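Local coordinates for protein alginate lyase (Aplysia kurodai, PDB 5GMT) that degrades alginate as a lyase of polysaccharide lyase family 14, with specificity for polymannuronate, at residues P37-W42 and G123-S128; G78-P83 and G114-E119. All blocks are in the same frame, centred on the assembly; numbering follows the deposited sequence.

Overall arrangement
Both contacts involve the antiparallel sheet in which strand 38-42 lies at the edge and pairs with strand 76-81. Contact 2 is the buried one: it reaches from 76-81 to 110-118 across the strand 238-247 that runs between them. Contact 1 is only partly buried and ties edge strand 38-42 to the loop between strands 110-118 and 136-143. The centres of the two contacts lie about 7 Å apart, and backbone pairing joins Tyr39 to Tyr80 while Ala124 packs against Phe116. Aromatic rings carry both, but contact 1 sets a tyrosine hydroxyl over a ring, whereas contact 2 rests on a T-shaped pair touching through carbons alone, beside an arginine whose polar end bonds beyond the pair.

Contact 1 of 2, residues P37-W42 and G123-S128; sequences PIYHDW and GAYKCS
Tyr39 and Tyr125 form an offset stack, ring centroids 4.9 Å apart and planes tilted by 22°, and His40 completes a small aromatic cluster with them. The cluster sits at the edge of one sheet of the concanavalin-like beta-sandwich, where strand 38-42 meets the loop after strand 110-118. The slip between the rings is large: Tyr125 OH lies over the centre of the Tyr39 ring, and Tyr39 CG approaches Tyr125 CZ to 3.6 Å. In return Tyr39 CB makes a CH-pi contact with the Tyr125 face, 4.1 Å from its centroid. His40 comes in differently, edge first, with its CD2 3.5 Å from Tyr125 CD2 and the two planes oblique at 58°. With CG set anti to the carbonyl carbon (chi1 -58°), the imidazole leans across the root of the Tyr125 side chain, and its CD2 is also 3.6 Å from Tyr125 CB.

The polar ends are settled from outside the two segments. Glu122, just ahead of the loop segment, hydrogen-bonds His40 NE2, which probably helps to set the turn of that ring. Arg82 NH1 hydrogen-bonds to Tyr125 OH and so probably helps keep the hydroxyl over the Tyr39 ring. Farther out, Tyr39 pairs through its backbone with Tyr80, whose ring also meets Tyr125. On the face of Tyr125 turned from Tyr39, Ala124 CB sits 4.2 Å off the ring plane, toward the rim.

Contact 2 of 2, residues G78-P83 and G114-E119; sequences GFYSRP and GLFGGE
Tyr80 sets CG anti to its carbonyl carbon (chi1 -67°), while Phe116 keeps CG between the backbone N and the carbonyl carbon (chi1 81°), and these two settings bring the rings together as a T-shaped pair. Tyr80 supplies the edge and Phe116 the face, with centroids 4.6 Å apart and planes at 64°. Tyr80 CD1 stands over the middle of the Phe116 ring, nearly equidistant from all six carbons, the closest being Phe116 CE2 at 3.5 Å. Tyr80 CE1 tips toward the root of that ring, 3.8 Å from Phe116 CG.

In the antiparallel sheet of this beta-sandwich, strands 76-81 and 110-118 flank strand 238-247, so the two rings meet across an intervening strand. Phe243 of that strand stacks on Tyr80 and touches Phe116 as well. Leu115, next along the chain, instead meets Met93 and Leu95 of the other sheet, whereas Phe116 meets Ala124 of the covering loop.

The rim of Phe116 is lined near its plane by Ser81 O, 4.1 Å from Phe116 CE1, and by Arg82 CG, 3.9 Å from Phe116 CZ. With an alanine in place of Phe116, Tyr80 CD1 and the Arg82 CG methylene would probably border a gap, and the Tyr80 edge would lose the face it points at. Arg82 bends at chi3 beyond this rim, and its NH1 hydrogen-bonds to Asn120 O.

Contact 1 of 2, residues P37-W42 and G123-S128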
ATOM      1  N   PRO A  37     -12.627  -6.945   9.864  1.00  7.93           N
ATOM      2  CA  PRO A  37     -12.301  -5.911  10.856  1.00  7.44           C
ATOM      3  C   PRO A  37     -11.233  -4.935  10.370  1.00  8.96           C
ATOM      4  O   PRO A  37     -10.274  -5.336   9.696  1.00  8.16           O
ATOM      5  CB  PRO A  37     -11.797  -6.720  12.052  1.00  9.37           C
ATOM      6  CG  PRO A  37     -11.272  -7.975  11.451  1.00 11.30           C
ATOM      7  CD  PRO A  37     -12.161  -8.279  10.282  1.00 10.51           C
ATOM      8  N   ILE A  38     -11.419  -3.663  10.707  1.00  6.56           N
ATOM      9  CA  ILE A  38     -10.435  -2.658  10.391  1.00  8.19           C
ATOM     10  C   ILE A  38      -9.914  -2.038  11.678  1.00  9.49           C
ATOM     11  O   ILE A  38     -10.560  -2.108  12.730  1.00  9.13           O
ATOM     12  CB  ILE A  38     -10.994  -1.568   9.439  1.00  8.53           C
ATOM     13  CG1 ILE A  38     -12.042  -0.704  10.134  1.00  9.62           C
ATOM     14  CG2 ILE A  38     -11.551  -2.197   8.137  1.00  8.62           C
ATOM     15  CD1 ILE A  38     -12.606   0.371   9.231  1.00 13.04           C
ATOM     16  N   TYR A  39      -8.712  -1.480  11.590  1.00  7.74           N
ATOM     17  CA  TYR A  39      -7.997  -0.970  12.742  1.00  7.13           C
ATOM     18  C   TYR A  39      -7.372   0.379  12.401  1.00  9.49           C
ATOM     19  O   TYR A  39      -6.835   0.561  11.303  1.00  6.80           O
ATOM     20  CB  TYR A  39      -6.904  -1.960  13.181  1.00  7.73           C
ATOM     21  CG  TYR A  39      -7.398  -3.369  13.437  1.00 10.29           C
ATOM     22  CD1 TYR A  39      -7.646  -4.248  12.376  1.00  7.25           C
ATOM     23  CD2 TYR A  39      -7.582  -3.838  14.733  1.00 11.29           C
ATOM     24  CE1 TYR A  39      -8.096  -5.524  12.605  1.00  9.33           C
ATOM     25  CE2 TYR A  39      -8.023  -5.122  14.970  1.00 11.17           C
ATOM     26  CZ  TYR A  39      -8.271  -5.963  13.903  1.00 10.99           C
ATOM     27  OH  TYR A  39      -8.710  -7.240  14.137  1.00 13.79           O
ATOM     28  N   HIS A  40      -7.448   1.315  13.342  1.00  7.51           N
ATOM     29  CA  HIS A  40      -6.807   2.616  13.182  1.00  8.71           C
ATOM     30  C   HIS A  40      -7.278   3.330  11.909  1.00  9.01           C
ATOM     31  O   HIS A  40      -6.481   3.883  11.144  1.00  8.91           O
ATOM     32  CB  HIS A  40      -5.283   2.442  13.209  1.00  9.31           C
ATOM     33  CG  HIS A  40      -4.791   1.806  14.473  1.00 11.07           C
ATOM     34  ND1 HIS A  40      -4.735   2.492  15.665  1.00 12.45           N
ATOM     35  CD2 HIS A  40      -4.369   0.548  14.743  1.00  8.14           C
ATOM     36  CE1 HIS A  40      -4.293   1.688  16.617  1.00 13.05           C
ATOM     37  NE2 HIS A  40      -4.066   0.501  16.083  1.00 10.49           N
ATOM     38  N   ASP A  41      -8.589   3.300  11.700  1.00  7.88           N
ATOM     39  CA  ASP A  41      -9.221   3.994  10.585  1.00  9.12           C
ATOM     40  C   ASP A  41      -9.259   5.497  10.829  1.00 11.79           C
ATOM     41  O   ASP A  41      -9.519   5.951  11.941  1.00  8.69           O
ATOM     42  CB  ASP A  41     -10.634   3.455  10.361  1.00  9.46           C
ATOM     43  CG  ASP A  41     -11.463   3.466  11.634  1.00 13.61           C
ATOM     44  OD1 ASP A  41     -11.100   2.749  12.584  1.00 10.21           O
ATOM     45  OD2 ASP A  41     -12.475   4.187  11.683  1.00 18.80           O
ATOM     46  N   TRP A  42      -8.996   6.263   9.772  1.00  9.39           N
ATOM     47  CA  TRP A  42      -9.094   7.708   9.824  1.00  8.38           C
ATOM     48  C   TRP A  42      -9.452   8.240   8.440  1.00  7.42           C
ATOM     49  O   TRP A  42      -9.327   7.517   7.443  1.00  8.44           O
ATOM     50  CB  TRP A  42      -7.774   8.310  10.314  1.00 10.91           C
ATOM     51  CG  TRP A  42      -6.620   8.001   9.421  1.00 10.70           C
ATOM     52  CD1 TRP A  42      -5.789   6.916   9.488  1.00 10.47           C
ATOM     53  CD2 TRP A  42      -6.157   8.795   8.328  1.00 10.94           C
ATOM     54  NE1 TRP A  42      -4.841   6.985   8.489  1.00 10.07           N
ATOM     55  CE2 TRP A  42      -5.041   8.131   7.768  1.00  8.84           C
ATOM     56  CE3 TRP A  42      -6.583   9.999   7.761  1.00 10.38           C
ATOM     57  CZ2 TRP A  42      -4.342   8.634   6.663  1.00 11.64           C
ATOM     58  CZ3 TRP A  42      -5.889  10.499   6.668  1.00 10.73           C
ATOM     59  CH2 TRP A  42      -4.776   9.819   6.133  1.00 10.63           C
ATOM     60  N   GLY A 123       0.953  -4.546  17.763  1.00  9.03           N
ATOM     61  CA  GLY A 123       2.308  -4.377  17.267  1.00 11.30           C
ATOM     62  C   GLY A 123       2.364  -4.269  15.748  1.00 10.49           C
ATOM     63  O   GLY A 123       3.248  -3.637  15.196  1.00  8.96           O
ATOM     64  N   ALA A 124       1.406  -4.887  15.072  1.00  7.02           N
ATOM     65  CA  ALA A 124       1.433  -4.942  13.614  1.00  6.08           C
ATOM     66  C   ALA A 124       1.105  -3.594  12.958  1.00  8.83           C
ATOM     67  O   ALA A 124       1.381  -3.398  11.770  1.00  8.62           O
ATOM     68  CB  ALA A 124       0.473  -6.017  13.126  1.00  8.84           C
ATOM     69  N   TYR A 125       0.538  -2.665  13.732  1.00  7.45           N
ATOM     70  CA  TYR A 125       0.034  -1.411  13.155  1.00 10.54           C
ATOM     71  C   TYR A 125       0.961  -0.224  13.408  1.00  8.16           C
ATOM     72  O   TYR A 125       0.542   0.930  13.261  1.00  8.68           O
ATOM     73  CB  TYR A 125      -1.368  -1.085  13.706  1.00  7.65           C
ATOM     74  CG  TYR A 125      -2.302  -2.271  13.766  1.00  8.50           C
ATOM     75  CD1 TYR A 125      -2.527  -3.061  12.641  1.00  8.73           C
ATOM     76  CD2 TYR A 125      -2.927  -2.635  14.964  1.00  8.17           C
ATOM     77  CE1 TYR A 125      -3.364  -4.151  12.688  1.00  9.08           C
ATOM     78  CE2 TYR A 125      -3.769  -3.735  15.027  1.00  7.00           C
ATOM     79  CZ  TYR A 125      -3.976  -4.496  13.881  1.00  8.87           C
ATOM     80  OH  TYR A 125      -4.798  -5.583  13.919  1.00  9.36           O
ATOM     81  N   LYS A 126       2.217  -0.494  13.760  1.00  7.98           N
ATOM     82  CA  LYS A 126       3.110   0.574  14.244  1.00  6.95           C
ATOM     83  C   LYS A 126       4.181   0.999  13.243  1.00 12.55           C
ATOM     84  O   LYS A 126       5.030   1.837  13.559  1.00 14.18           O
ATOM     85  CB  LYS A 126       3.788   0.135  15.552  1.00  8.02           C
ATOM     86  CG  LYS A 126       2.805  -0.256  16.652  1.00  9.60           C
ATOM     87  CD  LYS A 126       1.900   0.896  17.002  1.00 15.59           C
ATOM     88  CE  LYS A 126       0.910   0.503  18.093  1.00 23.53           C
ATOM     89  NZ  LYS A 126      -0.029   1.623  18.422  1.00 26.61           N
ATOM     90  N   CYS A 127       4.150   0.441  12.036  1.00  7.24           N
ATOM     91  CA  CYS A 127       5.207   0.716  11.082  1.00  7.60           C
ATOM     92  C   CYS A 127       4.814   1.786  10.068  1.00 10.90           C
ATOM     93  O   CYS A 127       4.531   1.495   8.901  1.00  9.16           O
ATOM     94  CB  CYS A 127       5.623  -0.579  10.373  1.00  9.48           C
ATOM     95  SG  CYS A 127       6.751  -1.570  11.413  1.00 10.09           S
ATOM     96  N   SER A 128       4.810   3.032  10.531  1.00  7.84           N
ATOM     97  CA  SER A 128       4.497   4.166   9.675  1.00 10.19           C
ATOM     98  C   SER A 128       4.984   5.412  10.376  1.00 12.14           C
ATOM     99  O   SER A 128       5.326   5.357  11.554  1.00 11.08           O
ATOM    100  CB  SER A 128       2.989   4.246   9.401  1.00  7.87           C
ATOM    101  OG  SER A 128       2.287   4.581  10.586  1.00  9.49           O
TER

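Contact 2 of 2, residues G78-P83 and G114-E119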
ATOM      1  N   GLY A  78      -7.084   6.197   5.735  1.00  8.71           N
ATOM      2  CA  GLY A  78      -6.234   5.076   6.087  1.00  7.54           C
ATOM      3  C   GLY A  78      -6.933   4.112   7.013  1.00  8.27           C
ATOM      4  O   GLY A  78      -7.783   4.516   7.817  1.00  7.40           O
ATOM      5  N   PHE A  79      -6.595   2.835   6.878  1.00  6.26           N
ATOM      6  CA  PHE A  79      -7.038   1.813   7.834  1.00  6.30           C
ATOM      7  C   PHE A  79      -6.281   0.534   7.567  1.00  6.07           C
ATOM      8  O   PHE A  79      -5.878   0.281   6.445  1.00  7.43           O
ATOM      9  CB  PHE A  79      -8.566   1.559   7.754  1.00  8.14           C
ATOM     10  CG  PHE A  79      -9.065   1.154   6.380  1.00  7.74           C
ATOM     11  CD1 PHE A  79      -9.029  -0.177   5.974  1.00  6.77           C
ATOM     12  CD2 PHE A  79      -9.595   2.104   5.505  1.00  8.07           C
ATOM     13  CE1 PHE A  79      -9.493  -0.556   4.716  1.00  8.91           C
ATOM     14  CE2 PHE A  79     -10.065   1.737   4.246  1.00 10.01           C
ATOM     15  CZ  PHE A  79     -10.017   0.402   3.848  1.00  9.21           C
ATOM     16  N   TYR A  80      -6.090  -0.280   8.599  1.00  5.04           N
ATOM     17  CA  TYR A  80      -5.593  -1.624   8.376  1.00  6.84           C
ATOM     18  C   TYR A  80      -6.784  -2.568   8.289  1.00 10.14           C
ATOM     19  O   TYR A  80      -7.727  -2.456   9.073  1.00  9.36           O
ATOM     20  CB  TYR A  80      -4.663  -2.070   9.497  1.00  5.19           C
ATOM     21  CG  TYR A  80      -3.350  -1.328   9.615  1.00  5.33           C
ATOM     22  CD1 TYR A  80      -2.193  -1.836   9.041  1.00  7.30           C
ATOM     23  CD2 TYR A  80      -3.256  -0.150  10.353  1.00  6.19           C
ATOM     24  CE1 TYR A  80      -0.968  -1.185   9.178  1.00  6.15           C
ATOM     25  CE2 TYR A  80      -2.036   0.515  10.495  1.00  6.90           C
ATOM     26  CZ  TYR A  80      -0.893  -0.021   9.912  1.00  7.64           C
ATOM     27  OH  TYR A  80       0.328   0.618  10.028  1.00  7.12           O
ATOM     28  N   SER A  81      -6.731  -3.491   7.338  1.00  6.28           N
ATOM     29  CA  SER A  81      -7.804  -4.454   7.113  1.00  8.65           C
ATOM     30  C   SER A  81      -7.286  -5.878   7.290  1.00  7.42           C
ATOM     31  O   SER A  81      -6.309  -6.266   6.646  1.00  7.08           O
ATOM     32  CB  SER A  81      -8.380  -4.263   5.704  1.00  8.03           C
ATOM     33  OG  SER A  81      -9.223  -5.335   5.322  1.00  8.74           O
ATOM     34  N   ARG A  82      -7.928  -6.650   8.169  1.00  7.76           N
ATOM     35  CA  ARG A  82      -7.547  -8.039   8.390  1.00  8.94           C
ATOM     36  C   ARG A  82      -8.753  -8.961   8.242  1.00 10.63           C
ATOM     37  O   ARG A  82      -9.336  -9.397   9.235  1.00 11.37           O
ATOM     38  CB  ARG A  82      -6.917  -8.212   9.771  1.00  8.56           C
ATOM     39  CG  ARG A  82      -5.641  -7.414   9.966  1.00 11.38           C
ATOM     40  CD  ARG A  82      -5.135  -7.540  11.393  1.00  7.73           C
ATOM     41  NE  ARG A  82      -4.838  -8.928  11.751  1.00  9.66           N
ATOM     42  CZ  ARG A  82      -4.253  -9.280  12.891  1.00  9.99           C
ATOM     43  NH1 ARG A  82      -3.892  -8.341  13.761  1.00 10.95           N
ATOM     44  NH2 ARG A  82      -4.015 -10.558  13.157  1.00  9.84           N
ATOM     45  N   PRO A  83      -9.146  -9.244   6.992  1.00 10.33           N
ATOM     46  CA  PRO A  83     -10.315 -10.099   6.755  1.00 11.34           C
ATOM     47  C   PRO A  83     -10.191 -11.434   7.489  1.00 12.96           C
ATOM     48  O   PRO A  83      -9.105 -12.015   7.516  1.00 11.02           O
ATOM     49  CB  PRO A  83     -10.306 -10.279   5.239  1.00 14.77           C
ATOM     50  CG  PRO A  83      -9.695  -9.005   4.734  1.00 12.59           C
ATOM     51  CD  PRO A  83      -8.647  -8.624   5.752  1.00  9.54           C
ATOM     52  N   GLY A 114      -0.893  -1.129   0.390  1.00  6.06           N
ATOM     53  CA  GLY A 114       0.007  -2.255   0.227  1.00  3.99           C
ATOM     54  C   GLY A 114      -0.230  -3.252   1.348  1.00  6.58           C
ATOM     55  O   GLY A 114      -1.140  -3.071   2.146  1.00  6.64           O
ATOM     56  N   LEU A 115       0.574  -4.311   1.409  1.00  6.72           N
ATOM     57  CA  LEU A 115       0.423  -5.305   2.476  1.00  5.39           C
ATOM     58  C   LEU A 115       1.208  -4.894   3.732  1.00  5.01           C
ATOM     59  O   LEU A 115       2.075  -4.020   3.672  1.00  5.14           O
ATOM     60  CB  LEU A 115       0.886  -6.680   1.986  1.00  5.10           C
ATOM     61  CG  LEU A 115       0.018  -7.284   0.872  1.00  5.90           C
ATOM     62  CD1 LEU A 115       0.657  -8.543   0.282  1.00  5.44           C
ATOM     63  CD2 LEU A 115      -1.378  -7.587   1.415  1.00  5.83           C
ATOM     64  N   PHE A 116       0.908  -5.550   4.855  1.00  6.15           N
ATOM     65  CA  PHE A 116       1.638  -5.358   6.111  1.00  6.58           C
ATOM     66  C   PHE A 116       1.610  -6.653   6.920  1.00  4.44           C
ATOM     67  O   PHE A 116       0.840  -7.562   6.616  1.00  4.83           O
ATOM     68  CB  PHE A 116       1.023  -4.211   6.934  1.00  4.34           C
ATOM     69  CG  PHE A 116      -0.195  -4.616   7.707  1.00  6.51           C
ATOM     70  CD1 PHE A 116      -1.399  -4.818   7.058  1.00  4.47           C
ATOM     71  CD2 PHE A 116      -0.138  -4.792   9.091  1.00  5.62           C
ATOM     72  CE1 PHE A 116      -2.537  -5.213   7.768  1.00  8.04           C
ATOM     73  CE2 PHE A 116      -1.265  -5.175   9.804  1.00  5.57           C
ATOM     74  CZ  PHE A 116      -2.469  -5.379   9.144  1.00  5.89           C
ATOM     75  N   GLY A 117       2.459  -6.742   7.938  1.00  6.75           N
ATOM     76  CA  GLY A 117       2.438  -7.885   8.827  1.00  6.94           C
ATOM     77  C   GLY A 117       3.269  -7.641  10.072  1.00  6.45           C
ATOM     78  O   GLY A 117       3.675  -6.513  10.360  1.00  6.39           O
ATOM     79  N   GLY A 118       3.515  -8.708  10.817  1.00  6.50           N
ATOM     80  CA  GLY A 118       4.273  -8.612  12.048  1.00  6.92           C
ATOM     81  C   GLY A 118       3.588  -9.429  13.119  1.00  8.60           C
ATOM     82  O   GLY A 118       3.109 -10.532  12.854  1.00  6.68           O
ATOM     83  N   GLU A 119       3.542  -8.873  14.324  1.00  8.36           N
ATOM     84  CA  GLU A 119       2.864  -9.505  15.451  1.00 11.68           C
ATOM     85  C   GLU A 119       1.359  -9.705  15.204  1.00 12.11           C
ATOM     86  O   GLU A 119       0.769  -9.100  14.307  1.00 10.09           O
ATOM     87  CB  GLU A 119       3.085  -8.671  16.717  1.00 11.59           C
ATOM     88  CG  GLU A 119       4.555  -8.566  17.153  1.00 11.24           C
ATOM     89  CD  GLU A 119       4.752  -7.642  18.343  1.00 17.42           C
ATOM     90  OE1 GLU A 119       5.900  -7.533  18.833  1.00 12.97           O
ATOM     91  OE2 GLU A 119       3.760  -7.014  18.784  1.00 11.77           O
TER